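PDB 1Z6M: thioredoxin-like fold domain-containing protein, which is of unknown function but carries a thioredoxin-like fold with a CxxC pattern, consistent with a thiol-disulfide oxidoreductase related to DsbA. Local coordinates for residues 79-84 / 111-116; 158-163 / 170-175. All coordinates share one frame; numbering follows the deposited sequence.

In the fold
Interactions 1 and 2 sit on opposite sides of the chain's centre, about 30 Å apart centre to centre, and have no element in common. Interaction 1 joins helices 77-83 and 113-123, two of the helices that follow strand 62-68, probably the helical insertion of DsbA-like proteins. Interaction 2 belongs to the fold proper: it lays the last helix, 166-173, on an outermost strand of the sheet, 158-160. Both are partly buried and apolar, yet they differ in kind. Branched aliphatic side chains and a selenomethionine mesh between the two helices, with Met-82 and Val-116 buried, whereas the helix-on-strand contact is made by three aromatic rings running from a buried Phe-160 out to an exposed Tyr-158.

Interaction 1: 79-84 / 111-116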
loop_
_atom_site.group_PDB
_atom_site.type_symbol
_atom_site.label_atom_id
_atom_site.label_comp_id
_atom_site.label_asym_id
_atom_site.label_seq_id
_atom_site.Cartn_x
_atom_site.Cartn_y
_atom_site.Cartn_z
ATOM N N GLY A 79 -9.927 6.834 2.412
ATOM C CA GLY A 79 -8.552 6.360 2.474
ATOM C C GLY A 79 -7.574 7.422 2.036
ATOM O O GLY A 79 -6.503 7.562 2.623
ATOM N N ASN A 80 -7.945 8.175 1.003
ATOM C CA ASN A 80 -7.087 9.252 0.531
ATOM C C ASN A 80 -6.709 10.210 1.658
ATOM O O ASN A 80 -5.556 10.624 1.776
ATOM C CB ASN A 80 -7.754 10.066 -0.591
ATOM C CG ASN A 80 -8.119 9.241 -1.818
ATOM O OD1 ASN A 80 -7.841 8.046 -1.900
ATOM N ND2 ASN A 80 -8.752 9.901 -2.790
ATOM N N VAL A 81 -7.694 10.566 2.483
ATOM C CA VAL A 81 -7.452 11.464 3.598
ATOM C C VAL A 81 -6.397 10.845 4.516
ATOM O O VAL A 81 -5.418 11.500 4.872
ATOM C CB VAL A 81 -8.738 11.745 4.406
ATOM C CG1 VAL A 81 -8.424 12.622 5.619
ATOM C CG2 VAL A 81 -9.807 12.404 3.527
HETATM N N MSE A 82 -6.585 9.576 4.880
HETATM C CA MSE A 82 -5.639 8.887 5.747
HETATM C C MSE A 82 -4.225 8.824 5.184
HETATM O O MSE A 82 -3.254 8.941 5.933
HETATM C CB MSE A 82 -6.150 7.483 6.075
HETATM C CG MSE A 82 -7.221 7.460 7.154
HETATM SE SE MSE A 82 -6.538 7.822 8.841
HETATM C CE MSE A 82 -8.086 7.914 9.804
ATOM N N HIS A 83 -4.110 8.657 3.866
ATOM C CA HIS A 83 -2.805 8.614 3.215
ATOM C C HIS A 83 -1.984 9.863 3.481
ATOM O O HIS A 83 -0.756 9.827 3.410
ATOM C CB HIS A 83 -2.967 8.477 1.712
ATOM C CG HIS A 83 -3.518 7.159 1.279
ATOM N ND1 HIS A 83 -3.921 6.925 -0.014
ATOM C CD2 HIS A 83 -3.715 6.003 1.955
ATOM C CE1 HIS A 83 -4.335 5.675 -0.121
ATOM N NE2 HIS A 83 -4.230 5.095 1.062
ATOM N N HIS A 84 -2.658 10.970 3.775
ATOM C CA HIS A 84 -1.971 12.245 3.938
ATOM C C HIS A 84 -1.481 12.480 5.362
ATOM O O HIS A 84 -0.904 13.532 5.640
ATOM C CB HIS A 84 -2.865 13.387 3.445
ATOM C CG HIS A 84 -3.406 13.150 2.073
ATOM N ND1 HIS A 84 -4.608 13.671 1.647
ATOM C CD2 HIS A 84 -2.930 12.410 1.041
ATOM C CE1 HIS A 84 -4.840 13.275 0.407
ATOM N NE2 HIS A 84 -3.841 12.502 0.019
ATOM N N LEU A 111 -16.977 7.662 7.470
ATOM C CA LEU A 111 -17.165 9.031 7.926
ATOM C C LEU A 111 -17.077 10.016 6.764
ATOM O O LEU A 111 -16.621 9.669 5.668
ATOM C CB LEU A 111 -16.131 9.386 8.997
ATOM C CG LEU A 111 -16.092 8.499 10.246
ATOM C CD1 LEU A 111 -14.974 8.953 11.161
ATOM C CD2 LEU A 111 -17.424 8.494 10.981
ATOM N N THR A 112 -17.537 11.243 6.994
ATOM C CA THR A 112 -17.316 12.296 6.008
ATOM C C THR A 112 -15.818 12.565 5.911
ATOM O O THR A 112 -15.055 12.222 6.822
ATOM C CB THR A 112 -17.984 13.618 6.394
ATOM O OG1 THR A 112 -17.331 14.134 7.561
ATOM C CG2 THR A 112 -19.495 13.455 6.624
ATOM N N LEU A 113 -15.393 13.182 4.815
ATOM C CA LEU A 113 -13.955 13.410 4.621
ATOM C C LEU A 113 -13.369 14.270 5.740
ATOM O O LEU A 113 -12.261 14.027 6.218
ATOM C CB LEU A 113 -13.659 14.020 3.247
ATOM C CG LEU A 113 -14.032 13.121 2.061
ATOM C CD1 LEU A 113 -13.657 13.797 0.753
ATOM C CD2 LEU A 113 -13.338 11.768 2.161
ATOM N N GLU A 114 -14.122 15.279 6.161
ATOM C CA GLU A 114 -13.698 16.116 7.285
ATOM C C GLU A 114 -13.547 15.293 8.573
ATOM O O GLU A 114 -12.595 15.483 9.332
ATOM C CB GLU A 114 -14.686 17.279 7.482
ATOM C CG GLU A 114 -14.429 18.152 8.701
ATOM C CD GLU A 114 -15.472 19.241 8.868
ATOM O OE1 GLU A 114 -16.416 19.298 8.050
ATOM O OE2 GLU A 114 -15.353 20.037 9.825
ATOM N N GLU A 115 -14.475 14.371 8.809
ATOM C CA GLU A 115 -14.428 13.554 10.018
ATOM C C GLU A 115 -13.336 12.488 9.968
ATOM O O GLU A 115 -12.811 12.110 10.995
ATOM C CB GLU A 115 -15.793 12.940 10.323
ATOM C CG GLU A 115 -16.831 13.947 10.827
ATOM C CD GLU A 115 -16.524 14.512 12.218
ATOM O OE1 GLU A 115 -15.732 13.907 12.972
ATOM O OE2 GLU A 115 -17.095 15.567 12.572
ATOM N N VAL A 116 -12.959 12.047 8.763
ATOM C CA VAL A 116 -11.817 11.145 8.669
ATOM C C VAL A 116 -10.564 11.885 9.150
ATOM O O VAL A 116 -9.762 11.325 9.892
ATOM C CB VAL A 116 -11.601 10.594 7.244
ATOM C CG1 VAL A 116 -10.336 9.744 7.195
ATOM C CG2 VAL A 116 -12.795 9.776 6.792
#
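Val-81 and Val-116 face each other, each sending its CB toward the opposing helix. Their branches mesh: Val-116 CG1 lies 3.8 Å from Val-81 CB and equally near Val-81 CG1. In both valines CG1 stands anti to the backbone N (chi1 176°), which brings these two methyls together. The other branch of Val-81 serves a different neighbour, CG2 resting 3.8 Å from Leu-113 CD2, so the forked side chain bridges two positions three residues apart on the partner helix. Met-82, a selenomethionine here, comes in from the flank. Bent at chi2 (-72°), it touches Val-116 twice: its CG is 3.9 Å from Val-116 CG1, and its terminal CE reaches to 3.8 Å from Val-116 O.

This helix-helix packing, joining helix 77-83 to the start of helix 113-123, is consistent with the helical insertion of DsbA-like thioredoxin folds. Trp-108 of the short helix 105-108 touches both Met-82 and Val-116, and Met-82 also meets Tyr-119 and Ala-120 further along.

Polar bonds lie alongside: Arg-78 NH1 of helix 77-83 bonds Leu-111 O, and Thr-112, the N-cap of helix 113-123, accepts at OG1 from Glu-115 N at 3.1 Å with an N-H...O angle of 153°.

Interaction 2: 158-163 / 170-175; sequences YIFDES and RGYIEK
Phe-160 and Tyr-158 both approach the ring of Tyr-172 from the same side of its plane, Phe-160 at the CD2/CE2 half and Tyr-158 at the CD1/CE1 half. Phe-160 meets its half in an offset stack: the planes are only 14° apart, the centroids 4.7 Å. Tyr-172 CE2 comes over one face of the Phe-160 ring, 3.5 Å from Phe-160 CD2, and Tyr-172 CD2 lies over the same ring, displaced toward its rim. With chi1 at 53°, CG of Phe-160 is lodged between its own backbone N and carbonyl carbon, and from there the ring stacks on Tyr-172 with the two side chains running in opposite senses.

Tyr-158 takes the CD1/CE1 half at a steeper tilt, its plane turned 35° from that of Tyr-172, with Tyr-158 CD2 3.6 Å from Tyr-172 CE1. Further out, Tyr-158 CE1 comes to 4.0 Å from C of Lys-175, the last residue of the chain.

Helix 166-173 thus lies against strand 158-160, the edge strand of the closing beta-hairpin in this thioredoxin fold. Beneath the cluster, Phe-160 packs on Ile-153 and Ile-155 of the adjoining strand and on Trp-45 of helix 40-58. An Asx turn follows the strand: Asp-161 OD1 accepts from both N and OG of Ser-163, the hydroxyl bond, 2.7 Å long, using the syn lone pair of Asp-161 OD1.

Across the two segments, cohesion comes from overlap of aromatic surfaces; with no hydrogen bond between 158-163 and 170-175, the contact probably rests on shape and dispersion.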
loop_
_atom_site.group_PDB
_atom_site.type_symbol
_atom_site.label_atom_id
_atom_site.label_comp_id
_atom_site.label_asym_id
_atom_site.label_seq_id
_atom_site.Cartn_x
_atom_site.Cartn_y
_atom_site.Cartn_z
ATOM N N TYR A 158 5.841 -10.675 -11.778
ATOM C CA TYR A 158 4.713 -11.307 -11.098
ATOM C C TYR A 158 3.765 -10.264 -10.521
ATOM O O TYR A 158 4.185 -9.398 -9.747
ATOM C CB TYR A 158 5.228 -12.255 -10.011
ATOM C CG TYR A 158 6.095 -13.334 -10.597
ATOM C CD1 TYR A 158 7.482 -13.257 -10.519
ATOM C CD2 TYR A 158 5.526 -14.411 -11.276
ATOM C CE1 TYR A 158 8.289 -14.247 -11.082
ATOM C CE2 TYR A 158 6.318 -15.404 -11.841
ATOM C CZ TYR A 158 7.701 -15.313 -11.741
ATOM O OH TYR A 158 8.511 -16.280 -12.298
ATOM N N ILE A 159 2.498 -10.332 -10.924
ATOM C CA ILE A 159 1.486 -9.355 -10.551
ATOM C C ILE A 159 0.356 -10.120 -9.868
ATOM O O ILE A 159 -0.192 -11.066 -10.435
ATOM C CB ILE A 159 0.929 -8.651 -11.809
ATOM C CG1 ILE A 159 2.044 -7.971 -12.611
ATOM C CG2 ILE A 159 -0.147 -7.642 -11.434
ATOM C CD1 ILE A 159 1.666 -7.685 -14.066
ATOM N N PHE A 160 0.025 -9.743 -8.638
ATOM C CA PHE A 160 -0.969 -10.489 -7.885
ATOM C C PHE A 160 -1.722 -9.550 -6.955
ATOM O O PHE A 160 -1.473 -8.346 -6.948
ATOM C CB PHE A 160 -0.327 -11.680 -7.142
ATOM C CG PHE A 160 0.843 -11.303 -6.276
ATOM C CD1 PHE A 160 0.658 -11.058 -4.917
ATOM C CD2 PHE A 160 2.130 -11.215 -6.812
ATOM C CE1 PHE A 160 1.738 -10.724 -4.100
ATOM C CE2 PHE A 160 3.205 -10.878 -6.013
ATOM C CZ PHE A 160 3.017 -10.641 -4.652
ATOM N N ASP A 161 -2.655 -10.090 -6.180
ATOM C CA ASP A 161 -3.470 -9.265 -5.287
ATOM C C ASP A 161 -3.789 -10.049 -4.024
ATOM O O ASP A 161 -3.105 -11.020 -3.703
ATOM C CB ASP A 161 -4.746 -8.794 -6.009
ATOM C CG ASP A 161 -5.637 -9.947 -6.457
ATOM O OD1 ASP A 161 -5.456 -11.069 -5.963
ATOM O OD2 ASP A 161 -6.545 -9.707 -7.277
ATOM N N GLU A 162 -4.832 -9.640 -3.315
ATOM C CA GLU A 162 -5.194 -10.253 -2.036
ATOM C C GLU A 162 -5.553 -11.733 -2.145
ATOM O O GLU A 162 -5.563 -12.437 -1.133
ATOM C CB GLU A 162 -6.346 -9.493 -1.373
ATOM C CG GLU A 162 -7.752 -9.721 -1.982
ATOM C CD GLU A 162 -7.954 -9.156 -3.387
ATOM O OE1 GLU A 162 -7.182 -8.271 -3.834
ATOM O OE2 GLU A 162 -8.922 -9.606 -4.041
ATOM N N SER A 163 -5.855 -12.211 -3.353
ATOM C CA SER A 163 -6.186 -13.624 -3.533
ATOM C C SER A 163 -4.967 -14.531 -3.399
ATOM O O SER A 163 -5.128 -15.736 -3.255
ATOM C CB SER A 163 -6.891 -13.874 -4.861
ATOM O OG SER A 163 -6.017 -13.688 -5.959
ATOM N N ARG A 170 5.409 -16.887 -0.933
ATOM C CA ARG A 170 6.737 -17.468 -0.764
ATOM C C ARG A 170 7.367 -17.804 -2.107
ATOM O O ARG A 170 8.510 -17.482 -2.340
ATOM C CB ARG A 170 6.648 -18.762 0.033
ATOM C CG ARG A 170 6.442 -18.617 1.490
ATOM C CD ARG A 170 6.630 -19.970 2.214
ATOM N NE ARG A 170 5.368 -20.661 2.405
ATOM C CZ ARG A 170 5.014 -21.827 1.864
ATOM N NH1 ARG A 170 5.814 -22.499 1.050
ATOM N NH2 ARG A 170 3.818 -22.311 2.137
ATOM N N GLY A 171 6.594 -18.442 -2.978
ATOM C CA GLY A 171 7.072 -18.812 -4.311
ATOM C C GLY A 171 7.571 -17.594 -5.074
ATOM O O GLY A 171 8.658 -17.624 -5.642
ATOM N N TYR A 172 6.782 -16.516 -5.081
ATOM C CA TYR A 172 7.180 -15.301 -5.808
ATOM C C TYR A 172 8.434 -14.659 -5.214
ATOM O O TYR A 172 9.280 -14.147 -5.941
ATOM C CB TYR A 172 6.064 -14.257 -5.823
ATOM C CG TYR A 172 4.793 -14.647 -6.534
ATOM C CD1 TYR A 172 4.813 -15.212 -7.814
ATOM C CD2 TYR A 172 3.557 -14.416 -5.938
ATOM C CE1 TYR A 172 3.620 -15.554 -8.463
ATOM C CE2 TYR A 172 2.374 -14.745 -6.577
ATOM C CZ TYR A 172 2.407 -15.314 -7.832
ATOM O OH TYR A 172 1.221 -15.635 -8.458
ATOM N N ILE A 173 8.551 -14.677 -3.893
ATOM C CA ILE A 173 9.716 -14.108 -3.223
ATOM C C ILE A 173 10.977 -14.900 -3.569
ATOM O O ILE A 173 12.044 -14.320 -3.789
ATOM C CB ILE A 173 9.499 -14.019 -1.692
ATOM C CG1 ILE A 173 8.432 -12.966 -1.379
ATOM C CG2 ILE A 173 10.807 -13.689 -0.957
ATOM C CD1 ILE A 173 7.916 -13.033 0.038
ATOM N N GLU A 174 10.833 -16.220 -3.650
ATOM C CA GLU A 174 11.959 -17.114 -3.916
ATOM C C GLU A 174 12.230 -17.291 -5.411
ATOM O O GLU A 174 13.154 -18.022 -5.780
ATOM C CB GLU A 174 11.740 -18.476 -3.239
ATOM C CG GLU A 174 11.661 -18.415 -1.715
ATOM C CD GLU A 174 12.912 -17.839 -1.070
ATOM O OE1 GLU A 174 14.033 -18.267 -1.430
ATOM O OE2 GLU A 174 12.774 -16.968 -0.185
ATOM N N LYS A 175 11.392 -16.583 -6.231
ATOM C CA LYS A 175 11.795 -16.369 -7.521
ATOM C C LYS A 175 10.587 -16.262 -8.540
ATOM O O LYS A 175 9.774 -17.174 -8.574
ATOM C CB LYS A 175 12.826 -17.382 -7.937
ATOM C CG LYS A 175 13.407 -17.240 -9.310
ATOM C CD LYS A 175 14.532 -18.270 -9.452
ATOM C CE LYS A 175 14.007 -19.692 -9.552
ATOM N NZ LYS A 175 15.119 -20.706 -9.746
#